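Local coordinates for envelopment polyprotein (Bovine Schmallenberg virus BH80/Germany/2011, PDB 7A56) that is the envelope glycoprotein Gc, a class II membrane fusion protein that probably merges the viral and host membranes during virus entry, at residues T121-G126 and R184-I189; S141-Q146 and C174-C179; D147-F152 and S178-I183; G258-K263 and I275-P280; G265-Y270 and F300-Q305. All coordinates share one frame; numbering follows the deposited sequence.

Contact 1. Residues T121-G126 and R184-I189; sequences TGPTIG and RPEYKI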
# COMPACT_ATOMS: atom_id res chain seq x y z
N THR A 121 11.69 -13.60 19.10
CA THR A 121 10.80 -14.74 19.32
C THR A 121 11.51 -15.99 18.79
O THR A 121 12.56 -15.91 18.14
CB THR A 121 9.38 -14.53 18.67
OG1 THR A 121 8.45 -15.51 19.19
CG2 THR A 121 9.38 -14.64 17.09
N GLY A 122 10.94 -17.13 19.14
CA GLY A 122 11.41 -18.45 18.77
C GLY A 122 10.58 -19.47 19.54
O GLY A 122 9.61 -19.11 20.20
N PRO A 123 10.91 -20.74 19.45
CA PRO A 123 10.03 -21.77 20.05
C PRO A 123 10.20 -21.83 21.56
O PRO A 123 11.24 -21.50 22.12
CB PRO A 123 10.54 -23.06 19.42
CG PRO A 123 12.07 -22.75 19.22
CD PRO A 123 12.09 -21.33 18.78
N THR A 124 9.16 -22.36 22.22
CA THR A 124 9.25 -22.55 23.65
C THR A 124 10.00 -23.83 23.95
O THR A 124 9.74 -24.88 23.34
CB THR A 124 7.86 -22.54 24.27
OG1 THR A 124 7.30 -21.24 24.09
CG2 THR A 124 7.90 -22.88 25.77
N ILE A 125 10.96 -23.73 24.86
CA ILE A 125 11.85 -24.81 25.24
C ILE A 125 11.78 -25.14 26.71
O ILE A 125 12.54 -25.99 27.17
CB ILE A 125 13.29 -24.48 24.86
CG1 ILE A 125 13.78 -23.25 25.64
CG2 ILE A 125 13.30 -24.20 23.34
CD1 ILE A 125 15.24 -23.03 25.52
N GLY A 126 10.96 -24.44 27.47
CA GLY A 126 10.87 -24.72 28.90
C GLY A 126 9.89 -23.76 29.51
O GLY A 126 9.40 -22.86 28.84
N ARG A 184 13.88 -20.17 22.74
CA ARG A 184 15.17 -20.08 22.11
C ARG A 184 15.03 -18.98 21.04
O ARG A 184 14.27 -19.17 20.09
CB ARG A 184 15.59 -21.41 21.49
CG ARG A 184 16.94 -21.34 20.75
CD ARG A 184 17.25 -22.65 20.07
NE ARG A 184 16.46 -22.94 18.84
CZ ARG A 184 15.60 -23.95 18.72
NH1 ARG A 184 14.98 -24.17 17.56
NH2 ARG A 184 15.36 -24.78 19.74
N PRO A 185 15.69 -17.84 21.19
CA PRO A 185 15.50 -16.74 20.21
C PRO A 185 15.96 -17.17 18.83
O PRO A 185 17.07 -17.72 18.67
CB PRO A 185 16.39 -15.61 20.77
CG PRO A 185 16.73 -15.99 22.15
CD PRO A 185 16.61 -17.50 22.28
N GLU A 186 15.14 -16.86 17.81
CA GLU A 186 15.43 -17.21 16.41
C GLU A 186 15.20 -16.03 15.44
O GLU A 186 15.97 -15.89 14.49
CB GLU A 186 14.59 -18.42 15.97
CG GLU A 186 15.00 -19.74 16.74
CD GLU A 186 16.21 -20.39 16.12
OE1 GLU A 186 16.71 -21.41 16.66
OE2 GLU A 186 16.66 -19.87 15.03
N TYR A 187 14.21 -15.17 15.70
CA TYR A 187 13.95 -14.02 14.82
C TYR A 187 13.87 -12.76 15.67
O TYR A 187 13.40 -12.80 16.82
CB TYR A 187 12.62 -14.16 14.04
CG TYR A 187 12.50 -15.31 13.06
CD1 TYR A 187 12.26 -16.62 13.50
CD2 TYR A 187 12.57 -15.08 11.66
CE1 TYR A 187 12.11 -17.66 12.60
CE2 TYR A 187 12.43 -16.12 10.75
CZ TYR A 187 12.19 -17.41 11.23
OH TYR A 187 12.03 -18.46 10.33
N LYS A 188 14.33 -11.63 15.10
CA LYS A 188 14.20 -10.30 15.69
C LYS A 188 13.18 -9.51 14.89
O LYS A 188 13.28 -9.45 13.67
CB LYS A 188 15.52 -9.52 15.72
CG LYS A 188 16.69 -10.32 16.30
CD LYS A 188 17.91 -9.41 16.56
CE LYS A 188 18.85 -10.01 17.63
NZ LYS A 188 19.29 -11.38 17.29
N ILE A 189 12.24 -8.90 15.57
CA ILE A 189 11.11 -8.23 14.95
C ILE A 189 11.28 -6.74 15.18
O ILE A 189 11.64 -6.29 16.30
CB ILE A 189 9.76 -8.76 15.48
CG1 ILE A 189 9.38 -10.12 14.85
CG2 ILE A 189 8.64 -7.75 15.13
CD1 ILE A 189 10.33 -11.31 15.05
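The guanidinium of R184 carries the ring of P123 on one face: P123 CG sits above the plane, displaced toward its rim, 3.6 Å from R184 NH1. At an edge of the same group, in its plane, E186 OE1 accepts from R184 NE at 2.7 Å in a salt bridge that is almost straight (175°). The R184 chain leaves the backbone extended and bends at chi3 (74°), which turns the flat group back over the proline, while I125 CG2 lies 4.1 Å from R184 CB. E186 OE2 has a second charged partner in K245, so the carboxylate is held between two cations. Alongside, the backbones run antiparallel and form a classic beta bulge, with E186 and Y187 both facing T121. T121 O takes two N-H groups from opposite faces of its carbonyl plane, E186 N at 2.8 Å and Y187 N at 3.0 Å, and T121 N returns a bond to Y187 O. Before the bulge, R184 N donates to P123 O at 3.0 Å, and G122 CA makes a CA-H...O contact with R184 O. On the buried side, T121 CG2 meets I189 CD1 at 4.0 Å; the T121 hydroxyl turns elsewhere, to V267 O.

Contact 2. Residues S141-Q146 and C174-C179; sequences SPIPHQ and CLYGSC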
# COMPACT_ATOMS: atom_id res chain seq x y z
N SER A 141 -7.22 -14.08 46.04
CA SER A 141 -7.59 -13.10 44.96
C SER A 141 -6.72 -11.87 45.13
O SER A 141 -6.76 -11.23 46.17
CB SER A 141 -9.06 -12.65 45.03
OG SER A 141 -9.98 -13.71 45.16
N PRO A 142 -5.88 -11.58 44.16
CA PRO A 142 -5.64 -12.39 42.97
C PRO A 142 -4.70 -13.54 43.32
O PRO A 142 -4.16 -13.56 44.42
CB PRO A 142 -4.94 -11.42 42.04
CG PRO A 142 -4.06 -10.65 43.03
CD PRO A 142 -4.96 -10.43 44.20
N ILE A 143 -4.50 -14.45 42.37
CA ILE A 143 -3.37 -15.37 42.48
C ILE A 143 -2.08 -14.55 42.44
O ILE A 143 -1.86 -13.80 41.47
CB ILE A 143 -3.40 -16.38 41.31
CG1 ILE A 143 -4.74 -17.15 41.21
CG2 ILE A 143 -2.16 -17.29 41.31
CD1 ILE A 143 -5.14 -17.96 42.48
N PRO A 144 -1.19 -14.64 43.44
CA PRO A 144 0.04 -13.85 43.37
C PRO A 144 0.94 -14.22 42.18
O PRO A 144 1.11 -15.39 41.84
CB PRO A 144 0.73 -14.15 44.71
CG PRO A 144 0.16 -15.38 45.16
CD PRO A 144 -1.25 -15.44 44.66
N HIS A 145 1.52 -13.20 41.56
CA HIS A 145 2.38 -13.48 40.42
C HIS A 145 3.25 -12.26 40.11
O HIS A 145 2.89 -11.12 40.45
CB HIS A 145 1.57 -13.86 39.19
CG HIS A 145 0.59 -12.82 38.75
ND1 HIS A 145 -0.55 -12.52 39.47
CD2 HIS A 145 0.55 -12.05 37.64
CE1 HIS A 145 -1.22 -11.57 38.84
NE2 HIS A 145 -0.59 -11.28 37.72
N GLN A 146 4.38 -12.53 39.48
CA GLN A 146 5.18 -11.47 38.87
C GLN A 146 4.51 -10.90 37.63
O GLN A 146 3.73 -11.55 36.93
CB GLN A 146 6.56 -12.00 38.52
CG GLN A 146 7.33 -12.44 39.77
CD GLN A 146 8.39 -13.49 39.47
OE1 GLN A 146 8.09 -14.68 39.49
NE2 GLN A 146 9.61 -13.05 39.18
N CYS A 174 -6.53 -24.92 48.23
CA CYS A 174 -6.24 -24.44 46.89
C CYS A 174 -4.83 -24.86 46.49
O CYS A 174 -3.94 -25.00 47.34
CB CYS A 174 -6.38 -22.92 46.83
SG CYS A 174 -5.96 -22.12 45.17
N LEU A 175 -4.63 -25.01 45.18
CA LEU A 175 -3.30 -25.20 44.62
C LEU A 175 -3.18 -24.18 43.51
O LEU A 175 -4.04 -24.14 42.61
CB LEU A 175 -3.09 -26.62 44.08
CG LEU A 175 -1.79 -27.01 43.38
CD1 LEU A 175 -0.60 -26.91 44.30
CD2 LEU A 175 -1.89 -28.41 42.82
N TYR A 176 -2.16 -23.33 43.59
CA TYR A 176 -2.07 -22.24 42.59
C TYR A 176 -0.62 -21.98 42.20
O TYR A 176 0.32 -22.44 42.85
CB TYR A 176 -2.73 -20.94 43.13
CG TYR A 176 -2.13 -20.40 44.40
CD1 TYR A 176 -2.60 -20.80 45.66
CD2 TYR A 176 -1.10 -19.46 44.35
CE1 TYR A 176 -2.03 -20.29 46.82
CE2 TYR A 176 -0.53 -18.95 45.51
CZ TYR A 176 -1.00 -19.36 46.73
OH TYR A 176 -0.41 -18.82 47.85
N GLY A 177 -0.44 -21.22 41.13
CA GLY A 177 0.88 -20.75 40.82
C GLY A 177 0.87 -19.81 39.63
O GLY A 177 -0.17 -19.25 39.25
N SER A 178 2.06 -19.64 39.05
CA SER A 178 2.24 -18.77 37.88
C SER A 178 3.37 -19.32 37.02
O SER A 178 4.19 -20.14 37.47
CB SER A 178 2.54 -17.33 38.31
OG SER A 178 3.57 -17.30 39.27
N CYS A 179 3.46 -18.82 35.77
CA CYS A 179 4.48 -19.38 34.90
C CYS A 179 4.77 -18.39 33.77
O CYS A 179 3.96 -17.51 33.48
CB CYS A 179 4.03 -20.74 34.32
SG CYS A 179 2.50 -20.73 33.35
O HOH W 1 2.66 -17.77 41.77
O HOH W 2 5.39 -15.33 39.85
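I143 and Y176 lie alongside each other, running opposite ways, the methyl CG2 of I143 reaching Y176 CD2 at 3.9 Å while its CD1 lies beside Y176 CB. The pyrrolidine of P144 crosses the same tyrosine at about a right angle, bringing P144 CG to 3.7 Å from Y176 CE2. Both aliphatic groups thus meet the CD2-CE2 flank of the ring, each obliquely. I143 CG2, anti to the backbone N, also presses against G177 O at 3.5 Å. Further along, H145 CB and S178 CB abut at 3.7 Å, but the imidazole is carried away from the strand and folds back on its own loop: ND1 donates to I143 O at 2.7 Å, with the oxygen near the ring plane. That bond fixes the rotation of the ring. The loop lies alongside strand 172-183, next to the C139-C174 disulfide, and R297 of a second subunit packs on I143. No direct hydrogen bond joins the two segments. S178 OG instead hydrogen-bonds two waters, each at 2.7 Å, one bonded to P144 O and the other to Q146 N and OE1, so apolar flanks make the direct contact and solvent carries the polar link.

Contact 3. Residues D147-F152 and S178-I183; sequences DGWVTF and SCQDII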
# COMPACT_ATOMS: atom_id res chain seq x y z
N ASP A 147 4.89 -9.67 37.30
CA ASP A 147 4.44 -9.08 36.05
C ASP A 147 4.90 -9.91 34.86
O ASP A 147 6.05 -10.35 34.79
CB ASP A 147 4.99 -7.67 35.91
CG ASP A 147 4.11 -6.65 36.61
OD1 ASP A 147 3.51 -7.01 37.66
OD2 ASP A 147 4.02 -5.51 36.09
N GLY A 148 3.99 -10.14 33.93
CA GLY A 148 4.29 -10.91 32.74
C GLY A 148 4.09 -12.41 32.89
O GLY A 148 4.15 -13.13 31.89
N TRP A 149 3.88 -12.89 34.09
CA TRP A 149 3.61 -14.30 34.35
C TRP A 149 2.11 -14.53 34.31
O TRP A 149 1.33 -13.68 34.76
CB TRP A 149 4.17 -14.68 35.72
CG TRP A 149 5.65 -14.66 35.76
CD1 TRP A 149 6.48 -13.65 35.31
CD2 TRP A 149 6.50 -15.69 36.26
NE1 TRP A 149 7.80 -13.98 35.54
CE2 TRP A 149 7.84 -15.24 36.10
CE3 TRP A 149 6.27 -16.96 36.82
CZ2 TRP A 149 8.94 -16.01 36.47
CZ3 TRP A 149 7.37 -17.73 37.19
CH2 TRP A 149 8.70 -17.23 37.01
N VAL A 150 1.67 -15.69 33.76
CA VAL A 150 0.24 -15.98 33.74
C VAL A 150 -0.03 -16.90 34.94
O VAL A 150 0.87 -17.57 35.45
CB VAL A 150 -0.30 -16.58 32.42
CG1 VAL A 150 -0.17 -15.54 31.25
CG2 VAL A 150 0.46 -17.83 32.03
N THR A 151 -1.26 -16.88 35.44
CA THR A 151 -1.56 -17.65 36.67
C THR A 151 -2.38 -18.90 36.38
O THR A 151 -3.01 -19.06 35.33
CB THR A 151 -2.30 -16.79 37.69
OG1 THR A 151 -3.47 -16.27 37.06
CG2 THR A 151 -1.44 -15.60 38.14
N PHE A 152 -2.41 -19.80 37.37
CA PHE A 152 -3.28 -20.95 37.28
C PHE A 152 -3.66 -21.35 38.71
O PHE A 152 -2.93 -21.07 39.65
CB PHE A 152 -2.62 -22.17 36.60
CG PHE A 152 -1.21 -22.47 37.09
CD1 PHE A 152 -1.01 -23.26 38.23
CD2 PHE A 152 -0.10 -22.00 36.37
CE1 PHE A 152 0.26 -23.54 38.68
CE2 PHE A 152 1.20 -22.28 36.81
CZ PHE A 152 1.37 -23.06 38.00
N SER A 178 2.06 -19.64 39.05
CA SER A 178 2.24 -18.77 37.88
C SER A 178 3.37 -19.32 37.02
O SER A 178 4.19 -20.14 37.47
CB SER A 178 2.54 -17.33 38.31
OG SER A 178 3.57 -17.30 39.27
N CYS A 179 3.46 -18.82 35.77
CA CYS A 179 4.48 -19.38 34.90
C CYS A 179 4.77 -18.39 33.77
O CYS A 179 3.96 -17.51 33.48
CB CYS A 179 4.03 -20.74 34.32
SG CYS A 179 2.50 -20.73 33.35
N GLN A 180 5.91 -18.58 33.11
CA GLN A 180 6.28 -17.81 31.91
C GLN A 180 7.13 -18.73 31.03
O GLN A 180 7.96 -19.48 31.57
CB GLN A 180 7.04 -16.56 32.35
CG GLN A 180 7.30 -15.50 31.28
CD GLN A 180 7.99 -14.33 31.92
OE1 GLN A 180 9.10 -14.47 32.41
NE2 GLN A 180 7.30 -13.18 31.99
N ASP A 181 6.86 -18.74 29.72
CA ASP A 181 7.67 -19.53 28.79
C ASP A 181 9.14 -19.14 28.81
O ASP A 181 9.51 -17.99 29.11
CB ASP A 181 7.21 -19.37 27.35
CG ASP A 181 5.93 -20.15 27.03
OD1 ASP A 181 5.23 -20.60 28.00
OD2 ASP A 181 5.61 -20.25 25.81
N ILE A 182 9.99 -20.11 28.47
CA ILE A 182 11.38 -19.89 28.04
C ILE A 182 11.46 -20.25 26.56
O ILE A 182 10.98 -21.34 26.15
CB ILE A 182 12.37 -20.75 28.83
CG1 ILE A 182 12.24 -20.51 30.33
CG2 ILE A 182 13.82 -20.49 28.30
CD1 ILE A 182 12.75 -21.73 31.16
N ILE A 183 12.05 -19.33 25.74
CA ILE A 183 12.17 -19.54 24.31
C ILE A 183 13.64 -19.58 23.90
O ILE A 183 14.53 -19.05 24.58
CB ILE A 183 11.45 -18.43 23.47
CG1 ILE A 183 12.15 -17.08 23.70
CG2 ILE A 183 9.94 -18.40 23.79
CD1 ILE A 183 11.85 -15.99 22.63
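S178 pairs with T151 at a non-hydrogen-bonded antiparallel position, where the two CA atoms come within 4.1 Å. Its CA also offers a CA-H...O contact to V150 O, 3.0 Å away, and its OG approaches CE3 of the W149 indole. On the other side of the backbone, F152 CE2 lies 3.6 Å from S178 N.

C179 follows as the hydrogen-bonded partner of V150. V150 N donates to C179 O and C179 N to V150 O, both at 2.9 Å and both in the carbonyl planes. The C179 sulfur, held by its disulfide to C299, rests against V150 CG2 at 3.8 Å and faces the edge of the F152 ring, 83° off the ring normal, in a sulfur-aromatic contact. F152, with CG between its backbone N and carbonyl carbon (chi1 46°), brings its ring in beside the cysteine; the F282 ring meets it too.

Q180 turns its side chain toward the incoming loop. Q180 CB stands over the five-membered ring of W149, 3.9 Å from its centroid and 4° off the normal, a CH-pi contact. Beyond CB the chain is extended, with CG anti to the backbone N, and crosses the indole at about a right angle. Its amide ends beside the G148 carbonyl, where NE2 makes a weak bond to G148 O at 3.2 Å.

D181 turns out of the contact, its carboxylate bonded to T124 OG1 and F300 N. The pairing starts the antiparallel match of strands 150-158 and 172-183, consistent with the elongated, disulfide-braced beta domain that bears the fusion loops in class II fusion proteins.

Contact 4. Residues G258-K263 and I275-P280; sequences GSTAKK and IGSGTP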
# COMPACT_ATOMS: atom_id res chain seq x y z
N GLY A 258 3.43 -6.41 22.15
CA GLY A 258 2.29 -6.43 23.05
C GLY A 258 1.08 -7.20 22.56
O GLY A 258 0.16 -7.46 23.35
N SER A 259 1.00 -7.55 21.29
CA SER A 259 -0.09 -8.34 20.73
C SER A 259 0.31 -9.80 20.77
O SER A 259 1.46 -10.14 20.46
CB SER A 259 -0.37 -7.93 19.27
OG SER A 259 -0.88 -6.60 19.23
N THR A 260 -0.62 -10.67 21.19
CA THR A 260 -0.29 -12.10 21.31
C THR A 260 -1.25 -12.95 20.47
O THR A 260 -1.65 -14.06 20.85
CB THR A 260 -0.29 -12.52 22.77
OG1 THR A 260 -1.57 -12.24 23.33
CG2 THR A 260 0.82 -11.76 23.60
N ALA A 261 -1.63 -12.44 19.28
CA ALA A 261 -2.51 -13.20 18.41
C ALA A 261 -1.77 -14.44 17.93
O ALA A 261 -0.53 -14.45 17.97
CB ALA A 261 -2.97 -12.33 17.22
N LYS A 262 -2.52 -15.52 17.57
CA LYS A 262 -1.87 -16.81 17.26
C LYS A 262 -1.27 -16.81 15.85
O LYS A 262 -1.73 -17.47 14.92
CB LYS A 262 -2.84 -17.98 17.45
CG LYS A 262 -3.36 -18.05 18.88
CD LYS A 262 -4.29 -19.26 18.98
CE LYS A 262 -4.41 -19.69 20.39
NZ LYS A 262 -4.88 -21.14 20.33
N LYS A 263 -0.14 -16.11 15.73
CA LYS A 263 0.61 -15.95 14.49
C LYS A 263 2.05 -15.64 14.92
O LYS A 263 2.37 -15.70 16.11
CB LYS A 263 -0.08 -14.89 13.60
CG LYS A 263 0.13 -13.46 14.09
CD LYS A 263 -0.76 -12.47 13.38
CE LYS A 263 -0.45 -11.00 13.86
NZ LYS A 263 -1.50 -10.13 13.21
N ILE A 275 6.57 -11.34 27.02
CA ILE A 275 5.14 -11.11 26.84
C ILE A 275 4.57 -12.38 26.23
O ILE A 275 5.06 -12.85 25.20
CB ILE A 275 4.86 -9.91 25.91
CG1 ILE A 275 5.45 -8.62 26.49
CG2 ILE A 275 3.33 -9.78 25.66
CD1 ILE A 275 5.30 -7.36 25.57
N GLY A 276 3.50 -12.91 26.84
CA GLY A 276 2.80 -14.00 26.17
C GLY A 276 1.44 -14.10 26.82
O GLY A 276 1.15 -13.39 27.77
N SER A 277 0.57 -14.88 26.24
CA SER A 277 -0.73 -15.05 26.90
C SER A 277 -1.19 -16.49 26.65
O SER A 277 -0.57 -17.24 25.91
CB SER A 277 -1.74 -14.01 26.43
OG SER A 277 -2.00 -14.20 25.09
N GLY A 278 -2.30 -16.87 27.31
CA GLY A 278 -2.84 -18.19 27.08
C GLY A 278 -3.29 -18.78 28.41
O GLY A 278 -2.98 -18.22 29.46
N THR A 279 -3.98 -19.91 28.36
CA THR A 279 -4.48 -20.64 29.53
C THR A 279 -3.54 -21.81 29.80
O THR A 279 -3.46 -22.72 28.96
CB THR A 279 -5.88 -21.15 29.26
OG1 THR A 279 -6.72 -20.02 29.01
CG2 THR A 279 -6.43 -21.97 30.50
N PRO A 280 -2.77 -21.80 30.89
CA PRO A 280 -1.84 -22.91 31.13
C PRO A 280 -2.55 -24.25 31.18
O PRO A 280 -3.68 -24.35 31.67
CB PRO A 280 -1.23 -22.57 32.49
CG PRO A 280 -1.21 -21.05 32.45
CD PRO A 280 -2.54 -20.69 31.83
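T260 and S277 meet hydroxyl to hydroxyl, OG1 to OG at 2.7 Å, a hydrogen bond in which either oxygen could be the donor. Both residues adopt the same first torsion, with the hydroxyl between backbone N and carbonyl carbon (chi1 58° in T260, 65° in S277), and so turn their oxygens toward each other. In T260 this rotamer puts the methyl beside the backbone N, where CG2 packs on I275 CG2 at 3.8 Å and on G276 CA at 3.9 Å. The isoleucine crosses the threonine at about a right angle. Its CG1 branch runs out extended (chi2 177°), carrying I275 CD1 to 4.0 Å from G258 N, which itself donates to Q268 OE1.

The loop 258-263 lies at the subunit interface of the trimer, the oligomeric state of class II fusion proteins after fusion: A261 packs on A261 of both neighbouring subunits, as expected close to the threefold axis. K262 forms the centre of an inverse gamma turn, closed by K263 N donating to A261 O at 2.8 Å. The almost fully extended side chain of K262 takes its NZ to S277 OG of the third subunit, S277 OG in turn accepts from K262 NZ of the second subunit, and S259 OG bonds D253 of that same second subunit.

Contact 5. Residues G265-Y270 and F300-Q305; sequences GSVQLY and FDNSYQ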
# COMPACT_ATOMS: atom_id res chain seq x y z
N GLY A 265 5.38 -14.56 16.41
CA GLY A 265 5.70 -13.57 17.43
C GLY A 265 4.67 -13.40 18.56
O GLY A 265 4.57 -12.31 19.15
N SER A 266 3.88 -14.44 18.86
CA SER A 266 2.95 -14.39 20.00
C SER A 266 3.65 -14.49 21.34
O SER A 266 3.02 -14.24 22.40
CB SER A 266 1.87 -15.49 19.87
OG SER A 266 2.46 -16.78 19.98
N VAL A 267 4.92 -14.88 21.37
CA VAL A 267 5.72 -14.83 22.59
C VAL A 267 6.91 -13.94 22.32
O VAL A 267 7.64 -14.17 21.34
CB VAL A 267 6.19 -16.21 23.05
CG1 VAL A 267 7.01 -16.08 24.35
CG2 VAL A 267 4.94 -17.10 23.37
N GLN A 268 7.12 -12.92 23.17
CA GLN A 268 8.00 -11.81 22.78
C GLN A 268 8.99 -11.54 23.90
O GLN A 268 8.59 -11.20 25.02
CB GLN A 268 7.21 -10.54 22.46
CG GLN A 268 6.13 -10.74 21.41
CD GLN A 268 5.17 -9.57 21.29
OE1 GLN A 268 5.19 -8.62 22.06
NE2 GLN A 268 4.36 -9.62 20.28
N LEU A 269 10.28 -11.70 23.61
CA LEU A 269 11.36 -11.42 24.54
C LEU A 269 11.95 -10.07 24.18
O LEU A 269 12.47 -9.89 23.07
CB LEU A 269 12.44 -12.50 24.46
CG LEU A 269 13.68 -12.28 25.34
CD1 LEU A 269 13.32 -12.55 26.75
CD2 LEU A 269 14.79 -13.23 24.89
N TYR A 270 11.88 -9.12 25.12
CA TYR A 270 12.44 -7.80 24.88
C TYR A 270 13.08 -7.31 26.17
O TYR A 270 13.21 -8.04 27.16
CB TYR A 270 11.38 -6.84 24.33
CG TYR A 270 10.38 -6.32 25.34
CD1 TYR A 270 9.64 -7.18 26.13
CD2 TYR A 270 10.16 -4.95 25.47
CE1 TYR A 270 8.73 -6.69 27.04
CE2 TYR A 270 9.24 -4.46 26.38
CZ TYR A 270 8.54 -5.33 27.16
OH TYR A 270 7.64 -4.82 28.06
N PHE A 300 2.28 -20.38 28.13
CA PHE A 300 1.68 -19.56 27.10
C PHE A 300 1.27 -20.42 25.91
O PHE A 300 1.83 -21.49 25.69
CB PHE A 300 2.68 -18.52 26.54
CG PHE A 300 3.26 -17.52 27.56
CD1 PHE A 300 2.50 -17.01 28.61
CD2 PHE A 300 4.55 -17.00 27.37
CE1 PHE A 300 3.04 -16.06 29.51
CE2 PHE A 300 5.10 -16.06 28.27
CZ PHE A 300 4.34 -15.57 29.32
N ASP A 301 0.40 -19.87 25.06
CA ASP A 301 0.34 -20.30 23.66
C ASP A 301 1.54 -19.72 22.90
O ASP A 301 1.94 -18.59 23.15
CB ASP A 301 -0.93 -19.79 22.97
CG ASP A 301 -2.22 -20.38 23.58
OD1 ASP A 301 -2.33 -21.62 23.60
OD2 ASP A 301 -3.12 -19.59 23.97
N ASN A 302 2.12 -20.50 21.98
CA ASN A 302 3.25 -19.98 21.18
C ASN A 302 3.04 -20.44 19.75
O ASN A 302 3.00 -21.63 19.48
CB ASN A 302 4.62 -20.46 21.68
CG ASN A 302 5.81 -19.74 20.97
OD1 ASN A 302 5.64 -19.02 19.95
ND2 ASN A 302 7.01 -19.89 21.54
N SER A 303 2.93 -19.50 18.83
CA SER A 303 2.67 -19.82 17.44
C SER A 303 3.91 -19.62 16.56
O SER A 303 3.80 -19.19 15.41
CB SER A 303 1.47 -19.01 16.94
OG SER A 303 1.07 -19.48 15.65
N TYR A 304 5.08 -19.99 17.07
CA TYR A 304 6.38 -19.83 16.39
C TYR A 304 6.42 -20.53 15.04
O TYR A 304 7.13 -20.08 14.11
CB TYR A 304 7.50 -20.38 17.28
CG TYR A 304 8.81 -20.46 16.58
CD1 TYR A 304 9.46 -19.28 16.22
CD2 TYR A 304 9.38 -21.69 16.21
CE1 TYR A 304 10.69 -19.31 15.53
CE2 TYR A 304 10.60 -21.75 15.53
CZ TYR A 304 11.25 -20.53 15.17
OH TYR A 304 12.45 -20.49 14.46
N GLN A 305 5.68 -21.63 14.90
CA GLN A 305 5.67 -22.32 13.63
C GLN A 305 5.21 -21.40 12.50
O GLN A 305 5.58 -21.64 11.34
CB GLN A 305 4.77 -23.54 13.71
CG GLN A 305 3.33 -23.18 13.95
CD GLN A 305 2.89 -23.25 15.42
OE1 GLN A 305 3.71 -23.18 16.37
NE2 GLN A 305 1.60 -23.40 15.61
O HOH W 3 6.15 -16.81 18.44
O HOH W 4 1.30 -15.98 23.62
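V267 CB lies beside the amide of N302, 4.1 Å from N302 CG, and the two branches then divide. CG1, anti to the backbone N (chi1 180°), points at the F300 ring and meets CD2 at 4.0 Å, obliquely to the ring. CG2 fits between backbone and side chain, 3.4 Å from D301 O and 3.7 Å from N302 CG; the valine side chain crosses the asparagine at about a right angle. The backbone O of V267 is used as well, bonded to the T121 hydroxyl. This segment leads from C264, disulfide-bonded to C307, into the short antiparallel hairpin of strands 268-270 and 273-275, and the contact binds the start of that hairpin to the loop before helix 305-308. Beside the valine, S266 OG accepts from S303 N at 3.0 Å (155°), the direct hydrogen bond between the segments. N302 ND2 bonds T124 OG1 and G122 O, while its OD1 accepts from a water at 2.7 Å that also receives a weak bond from G265 N. At the start of the hairpin, Q268 NE2 folds back to G265 O at 2.9 Å, with that oxygen near the amide plane, and the same NE2 bonds D256 O.

Overall arrangement
From the N terminus, the long strand 98-134 opens contact 1 at 121-126, and the loop it starts closes only at 184-189. Within that span lie contacts 2 and 3, whose first segments follow one another and whose second segments overlap at S178 and C179 on strand 172-183. Contacts 4 and 5 come later and cross, since 265-270 lies between the two segments of contact 4. The two groups then join: T121 and T124 reach V267 and N302 between contacts 1 and 5, D181 bonds F300 N between contacts 3 and 5, and P280 of contact 4 packs on V150. Strands 98-134, 150-158 and 172-183, hairpin 268-275 and loops 258-263 and 300-305 are thereby tied together.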